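Local coordinates for disulfide isomerase (PDB 3L9U), which is a thiol-disulfide oxidoreductase that probably introduces disulfide bonds into other proteins by handing over its own, including an essential one in AssT, at residues V48-A53 with S90-K95. Residues are numbered along the deposited sequence; the frame is centred on the assembly and turned at random.
Sequences VSDKVA and SLFDAK
Ser49, on helix 45-52, meets the Phe92 ring with both atoms of its short side chain. Its CB lies 3.4 Å from Phe92 CE2, and Ser49 OG is 3.5 Å from Phe92 CZ; the CE2-CZ end of the ring meets the serine, approaching obliquely. A small residue suits this place because it lets the ring come close to the helix. The hydroxyl, buried beside the ring, hydrogen-bonds to the carbonyl of Thr45 one turn back; this fits its position beside the backbone N (chi1 -63°). Asp50, an exposed residue, just grazes the ring, with OD2 4.5 Å from Phe92 CD2, and its charge can stay in water.

Phe92 suits its place because its long, flat, apolar ring spans from the loop to the helix and also meets the Phe58 ring, planes at about 35°. Ser90 OG accepts a nearly straight bond from Phe92 N (3.1 Å, 167°), an ST turn that, with the Asp93 N to Ser90 O bond of a type I turn, helps hold the backbone. The contact thus joins helix 45-52 to the loop between helices 70-86 and 97-111 by van der Waals packing, with Phe58 of the sheet's outermost strand 57-62 touching both partners and the serine's polarity satisfied inside its own helix.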
ATOM      1  N   VAL A  48       1.095  12.765  -4.756  1.00 11.58           N
ATOM      2  CA  VAL A  48       1.023  12.153  -6.082  1.00 12.23           C
ATOM      3  C   VAL A  48      -0.370  11.567  -6.342  1.00 11.90           C
ATOM      4  O   VAL A  48      -0.976  11.810  -7.401  1.00 12.33           O
ATOM      5  CB  VAL A  48       2.125  11.088  -6.290  1.00 10.64           C
ATOM      6  CG1 VAL A  48       1.897  10.327  -7.589  1.00 12.47           C
ATOM      7  CG2 VAL A  48       3.512  11.758  -6.295  1.00 10.36           C
ATOM      8  N   SER A  49      -0.895  10.813  -5.380  1.00 11.69           N
ATOM      9  CA  SER A  49      -2.241  10.262  -5.534  1.00 12.96           C
ATOM     10  C   SER A  49      -3.303  11.343  -5.761  1.00 14.44           C
ATOM     11  O   SER A  49      -4.207  11.166  -6.580  1.00 16.01           O
ATOM     12  CB  SER A  49      -2.621   9.385  -4.339  1.00 13.65           C
ATOM     13  OG  SER A  49      -1.759   8.267  -4.264  1.00 16.85           O
ATOM     14  N   ASP A  50      -3.181  12.438  -5.050  1.00 15.22           N
ATOM     15  CA  ASP A  50      -4.114  13.521  -5.245  1.00 17.87           C
ATOM     16  C   ASP A  50      -4.066  14.077  -6.645  1.00 17.65           C
ATOM     17  O   ASP A  50      -5.055  14.350  -7.228  1.00 18.55           O
ATOM     18  CB  ASP A  50      -3.844  14.625  -4.261  1.00 20.00           C
ATOM     19  CG  ASP A  50      -4.237  14.266  -2.860  1.00 20.00           C
ATOM     20  OD1 ASP A  50      -3.739  14.920  -1.945  1.00 20.00           O
ATOM     21  OD2 ASP A  50      -5.056  13.358  -2.634  1.00 20.00           O
ATOM     22  N   LYS A  51      -2.876  14.255  -7.150  1.00 16.11           N
ATOM     23  CA  LYS A  51      -2.686  14.811  -8.490  1.00 16.02           C
ATOM     24  C   LYS A  51      -3.231  13.922  -9.610  1.00 15.43           C
ATOM     25  O   LYS A  51      -3.535  14.415 -10.693  1.00 18.39           O
ATOM     26  CB  LYS A  51      -1.211  15.118  -8.757  1.00 17.47           C
ATOM     27  CG  LYS A  51      -0.680  16.345  -8.033  1.00 20.00           C
ATOM     28  CD  LYS A  51       0.815  16.479  -8.264  1.00 23.41           C
ATOM     29  CE  LYS A  51       1.371  17.719  -7.598  1.00 26.76           C
ATOM     30  NZ  LYS A  51       0.796  18.970  -8.184  1.00 29.43           N
ATOM     31  N   VAL A  52      -3.354  12.622  -9.359  1.00 13.57           N
ATOM     32  CA  VAL A  52      -3.809  11.709 -10.405  1.00 12.65           C
ATOM     33  C   VAL A  52      -5.179  11.089 -10.119  1.00 12.40           C
ATOM     34  O   VAL A  52      -5.622  10.193 -10.834  1.00 14.03           O
ATOM     35  CB  VAL A  52      -2.774  10.589 -10.671  1.00 13.53           C
ATOM     36  CG1 VAL A  52      -1.430  11.199 -11.024  1.00 16.40           C
ATOM     37  CG2 VAL A  52      -2.643   9.665  -9.459  1.00 13.89           C
ATOM     38  N   ALA A  53      -5.848  11.583  -9.082  1.00 14.05           N
ATOM     39  CA  ALA A  53      -7.082  10.973  -8.587  1.00 14.90           C
ATOM     40  C   ALA A  53      -8.227  11.067  -9.593  1.00 15.65           C
ATOM     41  O   ALA A  53      -9.204  10.322  -9.505  1.00 16.33           O
ATOM     42  CB  ALA A  53      -7.484  11.616  -7.253  1.00 15.55           C
ATOM     43  N   SER A  90     -11.667   8.749   2.166  1.00 31.43           N
ATOM     44  CA  SER A  90     -10.391   8.663   1.458  1.00 29.60           C
ATOM     45  C   SER A  90      -9.314   8.027   2.330  1.00 26.02           C
ATOM     46  O   SER A  90      -9.263   8.255   3.539  1.00 24.45           O
ATOM     47  CB  SER A  90      -9.932  10.052   1.016  1.00 30.00           C
ATOM     48  OG  SER A  90      -8.589  10.024   0.573  1.00 29.15           O
ATOM     49  N   LEU A  91      -8.435   7.247   1.710  1.00 24.40           N
ATOM     50  CA  LEU A  91      -7.365   6.584   2.453  1.00 21.37           C
ATOM     51  C   LEU A  91      -6.293   7.565   2.921  1.00 21.18           C
ATOM     52  O   LEU A  91      -5.363   7.190   3.637  1.00 19.51           O
ATOM     53  CB  LEU A  91      -6.745   5.456   1.622  1.00 20.48           C
ATOM     54  CG  LEU A  91      -7.719   4.342   1.230  1.00 19.92           C
ATOM     55  CD1 LEU A  91      -6.989   3.222   0.497  1.00 19.89           C
ATOM     56  CD2 LEU A  91      -8.451   3.808   2.458  1.00 19.38           C
ATOM     57  N   PHE A  92      -6.428   8.825   2.517  1.00 22.65           N
ATOM     58  CA  PHE A  92      -5.515   9.873   2.967  1.00 21.95           C
ATOM     59  C   PHE A  92      -6.174  10.822   3.955  1.00 25.07           C
ATOM     60  O   PHE A  92      -5.524  11.724   4.486  1.00 25.89           O
ATOM     61  CB  PHE A  92      -4.972  10.651   1.775  1.00 22.04           C
ATOM     62  CG  PHE A  92      -4.201   9.797   0.817  1.00 22.33           C
ATOM     63  CD1 PHE A  92      -2.961   9.294   1.170  1.00 21.09           C
ATOM     64  CD2 PHE A  92      -4.715   9.490  -0.430  1.00 22.81           C
ATOM     65  CE1 PHE A  92      -2.251   8.496   0.306  1.00 21.09           C
ATOM     66  CE2 PHE A  92      -4.005   8.696  -1.305  1.00 21.85           C
ATOM     67  CZ  PHE A  92      -2.769   8.199  -0.937  1.00 21.92           C
ATOM     68  N   ASP A  93      -7.461  10.616   4.206  1.00 26.56           N
ATOM     69  CA  ASP A  93      -8.196  11.462   5.141  1.00 29.80           C
ATOM     70  C   ASP A  93      -7.666  11.265   6.557  1.00 29.13           C
ATOM     71  O   ASP A  93      -7.232  10.176   6.917  1.00 27.18           O
ATOM     72  CB  ASP A  93      -9.687  11.136   5.082  1.00 33.98           C
ATOM     73  CG  ASP A  93     -10.547  12.230   5.676  1.00 37.79           C
ATOM     74  OD1 ASP A  93     -11.086  13.048   4.899  1.00 39.94           O
ATOM     75  OD2 ASP A  93     -10.684  12.273   6.915  1.00 38.04           O
ATOM     76  N   ALA A  94      -7.704  12.320   7.361  1.00 30.40           N
ATOM     77  CA  ALA A  94      -7.245  12.224   8.740  1.00 31.51           C
ATOM     78  C   ALA A  94      -8.065  11.187   9.503  1.00 31.95           C
ATOM     79  O   ALA A  94      -7.582  10.587  10.465  1.00 32.78           O
ATOM     80  CB  ALA A  94      -7.326  13.581   9.423  1.00 32.38           C
ATOM     81  N   LYS A  95      -9.301  10.973   9.057  1.00 31.85           N
ATOM     82  CA  LYS A  95     -10.217  10.043   9.715  1.00 32.05           C
ATOM     83  C   LYS A  95     -10.097   8.609   9.215  1.00 28.15           C
ATOM     84  O   LYS A  95     -10.770   7.718   9.724  1.00 29.29           O
ATOM     85  CB  LYS A  95     -11.668  10.497   9.540  1.00 35.09           C
ATOM     86  CG  LYS A  95     -12.014  11.824  10.183  1.00 37.99           C
ATOM     87  CD  LYS A  95     -13.504  12.083  10.056  0.30 40.27           C
ATOM     88  CE  LYS A  95     -13.940  11.987   8.604  0.37 42.25           C
ATOM     89  NZ  LYS A  95     -15.321  11.458   8.449  0.37 43.28           N
TER